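Local coordinates for protein heavy metal cation tricomponent efflux pump ZneA(CzcA-like) (Cupriavidus metallidurans, PDB 4K0J) that probably exports Zn(II) across the inner membrane in exchange for protons, as a heavy-metal efflux pump of the RND family, at residues V668-G673 with K805-V810; D702-L707 with E796-R801. All coordinates share one frame; numbering follows the deposited sequence.

Both interactions lie in the same region of the chain, their centres about 11 Å apart. Interaction 1 is mostly buried and pairs the two central strands of a four-stranded sheet. Its main chemistry is a backbone ladder, with valines on one face and a tyrosine-histidine pair on the other. Interaction 2 is only partly buried. It holds a loop against a strand of the neighbouring six-stranded sheet, chiefly through threonine hydroxyls, an amide and a carboxylate. The two meet where 702-707 leaves the four-stranded sheet: Asp702 and Gln703 hydrogen-bond to the backbone of Thr809. A short connection after 796-801 leads into 805-810; the chain thus passes between the two sheets at 702-707 and again between 801 and 807.

Interaction 1 of 2, residues V668-G673 with K805-V810; sequences VVKVYG and KRHLTV
Val669 and Val810 form a hydrogen-bonded antiparallel pair, as do Val671 and Leu808. The N-to-C directions of the short strand segments are 157° apart, and their axes approach to 4.5 Å. In each pair both N-H...O bonds are made. Val671 N to Leu808 O, at 2.9 Å, is nearly straight (167° at the hydrogen). Gly673 N continues the ladder by binding Arg806 O. Between these pairs, Lys670 faces Thr809 and Tyr672 faces His807 as non-hydrogen-bonded pairs. These are the two central strands of a four-stranded antiparallel sheet built from two β-α-β units separated in sequence, a ferredoxin-like fold, as in the porter subdomains of RND pumps. Val669, Val671, Leu808 and Val810 share one face of the sheet. There Val669 CB meets Val810 CB at 4.1 Å, and Val669 and Val810 also touch helix 676-690. The other face carries Lys670, Tyr672, His807 and Thr809. His807 CB lies over the face of the Tyr672 ring, 4.0 Å from its centroid, a CH-pi contact. Its CG sits between the backbone N and the carbonyl carbon (chi1 77°), which brings the imidazole alongside the tyrosine. The two rings are nearly parallel but slid apart, with little overlap. Lys805 CB comes to the edge of the phenol, 3.5 Å from Tyr672 CD1. The phenol OH is hydrogen-bonded to Glu802. Further along the same side of the imidazole, Lys670 CB lies 3.8 Å from His807 CD2; bends further along the lysine chain lead its amine away. Near the far end of the pairing, Val668 CB touches the methyl Thr809 CG2 at 3.7 Å.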
loop_
_atom_site.group_PDB
_atom_site.type_symbol
_atom_site.label_atom_id
_atom_site.label_comp_id
_atom_site.label_asym_id
_atom_site.label_seq_id
_atom_site.Cartn_x
_atom_site.Cartn_y
_atom_site.Cartn_z
ATOM N N VAL C 668 18.872 26.294 -16.728
ATOM C CA VAL C 668 19.890 26.571 -15.723
ATOM C C VAL C 668 21.232 26.051 -16.185
ATOM O O VAL C 668 21.309 25.183 -17.056
ATOM C CB VAL C 668 19.580 25.931 -14.343
ATOM C CG1 VAL C 668 18.296 26.493 -13.744
ATOM C CG2 VAL C 668 19.523 24.415 -14.451
ATOM N N VAL C 669 22.291 26.596 -15.597
ATOM C CA VAL C 669 23.635 26.070 -15.783
ATOM C C VAL C 669 24.264 25.828 -14.416
ATOM O O VAL C 669 24.531 26.769 -13.666
ATOM C CB VAL C 669 24.524 27.022 -16.602
ATOM C CG1 VAL C 669 25.945 26.484 -16.667
ATOM C CG2 VAL C 669 23.963 27.193 -17.998
ATOM N N LYS C 670 24.490 24.562 -14.092
ATOM C CA LYS C 670 24.980 24.190 -12.776
ATOM C C LYS C 670 26.503 24.053 -12.753
ATOM O O LYS C 670 27.069 23.214 -13.459
ATOM C CB LYS C 670 24.306 22.892 -12.325
ATOM C CG LYS C 670 22.781 22.972 -12.281
ATOM C CD LYS C 670 22.148 21.622 -11.949
ATOM C CE LYS C 670 22.091 20.691 -13.162
ATOM N NZ LYS C 670 20.986 21.006 -14.110
ATOM N N VAL C 671 27.152 24.891 -11.944
ATOM C CA VAL C 671 28.606 24.877 -11.763
ATOM C C VAL C 671 28.983 24.167 -10.464
ATOM O O VAL C 671 28.837 24.720 -9.373
ATOM C CB VAL C 671 29.185 26.310 -11.735
ATOM C CG1 VAL C 671 30.660 26.299 -11.369
ATOM C CG2 VAL C 671 28.974 26.994 -13.075
ATOM N N TYR C 672 29.472 22.940 -10.591
ATOM C CA TYR C 672 29.696 22.080 -9.438
ATOM C C TYR C 672 31.080 22.283 -8.848
ATOM O O TYR C 672 31.992 22.716 -9.539
ATOM C CB TYR C 672 29.521 20.615 -9.842
ATOM C CG TYR C 672 28.132 20.270 -10.329
ATOM C CD1 TYR C 672 27.200 19.701 -9.473
ATOM C CD2 TYR C 672 27.751 20.511 -11.644
ATOM C CE1 TYR C 672 25.937 19.384 -9.905
ATOM C CE2 TYR C 672 26.484 20.196 -12.090
ATOM C CZ TYR C 672 25.580 19.634 -11.212
ATOM O OH TYR C 672 24.311 19.311 -11.635
ATOM N N GLY C 673 31.238 21.959 -7.568
ATOM C CA GLY C 673 32.537 22.037 -6.924
ATOM C C GLY C 673 32.444 22.317 -5.437
ATOM O O GLY C 673 31.548 23.038 -4.992
ATOM N N LYS C 805 26.899 16.921 -4.555
ATOM C CA LYS C 805 27.839 17.852 -5.155
ATOM C C LYS C 805 27.428 19.282 -4.818
ATOM O O LYS C 805 26.285 19.684 -5.056
ATOM C CB LYS C 805 27.867 17.670 -6.674
ATOM C CG LYS C 805 28.238 16.268 -7.149
ATOM C CD LYS C 805 28.043 16.131 -8.652
ATOM C CE LYS C 805 28.425 14.747 -9.141
ATOM N NZ LYS C 805 28.199 14.608 -10.606
ATOM N N ARG C 806 28.356 20.043 -4.251
ATOM C CA ARG C 806 28.133 21.460 -4.010
ATOM C C ARG C 806 28.142 22.171 -5.360
ATOM O O ARG C 806 29.110 22.063 -6.113
ATOM C CB ARG C 806 29.247 22.023 -3.130
ATOM C CG ARG C 806 29.814 21.033 -2.132
ATOM C CD ARG C 806 29.091 21.094 -0.798
ATOM N NE ARG C 806 29.549 22.215 0.015
ATOM C CZ ARG C 806 30.614 22.170 0.808
ATOM N NH1 ARG C 806 31.327 21.056 0.897
ATOM N NH2 ARG C 806 30.963 23.234 1.513
ATOM N N HIS C 807 27.068 22.887 -5.680
ATOM C CA HIS C 807 27.015 23.601 -6.951
ATOM C C HIS C 807 26.386 24.983 -6.816
ATOM O O HIS C 807 25.697 25.274 -5.844
ATOM C CB HIS C 807 26.272 22.776 -8.012
ATOM C CG HIS C 807 24.780 22.796 -7.867
ATOM N ND1 HIS C 807 24.116 22.120 -6.866
ATOM C CD2 HIS C 807 23.822 23.411 -8.602
ATOM C CE1 HIS C 807 22.817 22.323 -6.987
ATOM N NE2 HIS C 807 22.612 23.103 -8.032
ATOM N N LEU C 808 26.648 25.836 -7.797
ATOM C CA LEU C 808 25.975 27.126 -7.889
ATOM C C LEU C 808 25.178 27.145 -9.180
ATOM O O LEU C 808 25.582 26.540 -10.168
ATOM C CB LEU C 808 26.982 28.275 -7.874
ATOM C CG LEU C 808 26.899 29.247 -6.694
ATOM C CD1 LEU C 808 27.293 28.561 -5.399
ATOM C CD2 LEU C 808 27.766 30.472 -6.941
ATOM N N THR C 809 24.044 27.832 -9.173
ATOM C CA THR C 809 23.121 27.755 -10.295
ATOM C C THR C 809 23.005 29.066 -11.050
ATOM O O THR C 809 22.642 30.090 -10.478
ATOM C CB THR C 809 21.719 27.362 -9.829
ATOM O OG1 THR C 809 21.806 26.235 -8.952
ATOM C CG2 THR C 809 20.843 27.018 -11.021
ATOM N N VAL C 810 23.308 29.029 -12.339
ATOM C CA VAL C 810 23.060 30.181 -13.182
ATOM C C VAL C 810 21.717 29.988 -13.864
ATOM O O VAL C 810 21.627 29.324 -14.895
ATOM C CB VAL C 810 24.159 30.370 -14.245
ATOM C CG1 VAL C 810 23.897 31.631 -15.044
ATOM C CG2 VAL C 810 25.527 30.436 -13.596
#

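Interaction 2 of 2, residues D702-L707 with E796-R801; sequences DQEPPL and ETTITR
Glu704 and Pro705 lie beside Thr797 and Thr798 where a loop runs back along a strand of a six-stranded antiparallel sheet. Segment 702-707 leads from strand 699-701 of the ferredoxin-like sheet into strand 707-714, the edge neighbour of strand 788-802. The two segments run nearly antiparallel, 164° apart, yet no backbone-to-backbone hydrogen bond joins them. The van der Waals contacts are few. The methyl Thr797 CG2 packs on Glu704 CG at 3.4 Å, the two side chains crossing at about a right angle. Leu707 CG and CD1 lie against Thr797 OG1. Glu796 starts away from the loop, but its chain bends back and brings OE2 to 3.5 Å from Pro706 CG. The same oxygen forms a salt bridge with Arg680 of helix 676-690, so the carboxylate is held between the loop and that helix. Three hydroxyls carry the hydrogen bonding. Thr797 OG1 donates to Pro705 O at 2.7 Å. Thr798 OG1 donates to Glu704 OE1 at 2.8 Å, reaching it from above the carboxylate plane. With chi1 at 41° and a second bend at chi2, the Glu704 chain folds round so that the acid faces this threonine. Gln703 NE2 gives a hydrogen bond to Thr800 OG1, tilted 17° from the amide plane, while OE1 of the same amide accepts from Thr809 N.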
loop_
_atom_site.group_PDB
_atom_site.type_symbol
_atom_site.label_atom_id
_atom_site.label_comp_id
_atom_site.label_asym_id
_atom_site.label_seq_id
_atom_site.Cartn_x
_atom_site.Cartn_y
_atom_site.Cartn_z
ATOM N N ASP C 702 21.545 31.926 -8.913
ATOM C CA ASP C 702 20.478 31.605 -7.980
ATOM C C ASP C 702 20.920 31.763 -6.527
ATOM O O ASP C 702 20.231 32.405 -5.733
ATOM C CB ASP C 702 19.967 30.185 -8.225
ATOM C CG ASP C 702 18.571 29.964 -7.674
ATOM O OD1 ASP C 702 17.689 30.813 -7.929
ATOM O OD2 ASP C 702 18.355 28.945 -6.983
ATOM N N GLN C 703 22.069 31.185 -6.184
ATOM C CA GLN C 703 22.617 31.315 -4.836
ATOM C C GLN C 703 23.071 32.744 -4.556
ATOM O O GLN C 703 23.927 33.296 -5.251
ATOM C CB GLN C 703 23.773 30.341 -4.606
ATOM C CG GLN C 703 23.365 28.884 -4.566
ATOM C CD GLN C 703 23.095 28.313 -5.941
ATOM O OE1 GLN C 703 23.168 29.020 -6.945
ATOM N NE2 GLN C 703 22.782 27.022 -5.995
ATOM N N GLU C 704 22.477 33.339 -3.534
ATOM C CA GLU C 704 22.790 34.699 -3.141
ATOM C C GLU C 704 24.189 34.750 -2.535
ATOM O O GLU C 704 24.643 33.770 -1.948
ATOM C CB GLU C 704 21.732 35.218 -2.159
ATOM C CG GLU C 704 21.269 34.206 -1.111
ATOM C CD GLU C 704 20.281 33.175 -1.647
ATOM O OE1 GLU C 704 19.732 32.389 -0.841
ATOM O OE2 GLU C 704 20.063 33.144 -2.876
ATOM N N PRO C 705 24.885 35.891 -2.693
ATOM C CA PRO C 705 26.258 36.058 -2.203
ATOM C C PRO C 705 26.377 35.839 -0.703
ATOM O O PRO C 705 25.370 35.876 0.002
ATOM C CB PRO C 705 26.560 37.520 -2.525
ATOM C CG PRO C 705 25.668 37.843 -3.664
ATOM C CD PRO C 705 24.413 37.088 -3.410
ATOM N N PRO C 706 27.605 35.594 -0.217
ATOM C CA PRO C 706 27.807 35.561 1.231
ATOM C C PRO C 706 27.463 36.914 1.855
ATOM O O PRO C 706 27.581 37.951 1.207
ATOM C CB PRO C 706 29.301 35.259 1.363
ATOM C CG PRO C 706 29.660 34.563 0.115
ATOM C CD PRO C 706 28.817 35.192 -0.950
ATOM N N LEU C 707 27.027 36.894 3.104
ATOM C CA LEU C 707 26.594 38.102 3.780
ATOM C C LEU C 707 27.355 38.317 5.077
ATOM O O LEU C 707 27.859 37.363 5.682
ATOM C CB LEU C 707 25.101 38.018 4.082
ATOM C CG LEU C 707 24.203 37.972 2.858
ATOM C CD1 LEU C 707 22.750 38.013 3.294
ATOM C CD2 LEU C 707 24.541 39.131 1.952
ATOM N N GLU C 796 28.272 32.176 4.393
ATOM C CA GLU C 796 27.432 31.839 3.247
ATOM C C GLU C 796 25.946 31.945 3.587
ATOM O O GLU C 796 25.536 31.637 4.698
ATOM C CB GLU C 796 27.773 30.451 2.705
ATOM C CG GLU C 796 27.167 30.161 1.336
ATOM C CD GLU C 796 27.731 31.054 0.238
ATOM O OE1 GLU C 796 26.930 31.693 -0.483
ATOM O OE2 GLU C 796 28.974 31.112 0.098
ATOM N N THR C 797 25.146 32.388 2.625
ATOM C CA THR C 797 23.721 32.598 2.850
ATOM C C THR C 797 22.934 31.324 2.585
ATOM O O THR C 797 21.971 31.016 3.299
ATOM C CB THR C 797 23.162 33.710 1.939
ATOM O OG1 THR C 797 23.927 34.903 2.112
ATOM C CG2 THR C 797 21.725 34.007 2.289
ATOM N N THR C 798 23.359 30.588 1.561
ATOM C CA THR C 798 22.649 29.404 1.092
ATOM C C THR C 798 23.610 28.387 0.485
ATOM O O THR C 798 24.431 28.732 -0.360
ATOM C CB THR C 798 21.592 29.792 0.046
ATOM O OG1 THR C 798 20.390 30.193 0.713
ATOM C CG2 THR C 798 21.281 28.628 -0.864
ATOM N N ILE C 799 23.509 27.136 0.927
ATOM C CA ILE C 799 24.341 26.059 0.392
ATOM C C ILE C 799 23.474 25.025 -0.312
ATOM O O ILE C 799 22.646 24.375 0.322
ATOM C CB ILE C 799 25.130 25.350 1.501
ATOM C CG1 ILE C 799 25.962 26.359 2.295
ATOM C CG2 ILE C 799 26.007 24.265 0.908
ATOM C CD1 ILE C 799 26.349 25.875 3.673
ATOM N N THR C 800 23.660 24.871 -1.618
ATOM C CA THR C 800 22.838 23.942 -2.388
ATOM C C THR C 800 23.625 22.716 -2.845
ATOM O O THR C 800 24.541 22.822 -3.660
ATOM C CB THR C 800 22.188 24.623 -3.621
ATOM O OG1 THR C 800 23.191 24.950 -4.589
ATOM C CG2 THR C 800 21.460 25.889 -3.218
ATOM N N ARG C 801 23.259 21.550 -2.321
ATOM C CA ARG C 801 23.920 20.302 -2.698
ATOM C C ARG C 801 22.987 19.398 -3.507
ATOM O O ARG C 801 21.895 19.048 -3.053
ATOM C CB ARG C 801 24.445 19.570 -1.459
ATOM C CG ARG C 801 25.949 19.339 -1.471
ATOM C CD ARG C 801 26.442 18.701 -0.180
ATOM N NE ARG C 801 26.071 17.291 -0.060
ATOM C CZ ARG C 801 26.901 16.272 -0.277
ATOM N NH1 ARG C 801 28.161 16.499 -0.631
ATOM N NH2 ARG C 801 26.472 15.024 -0.138
#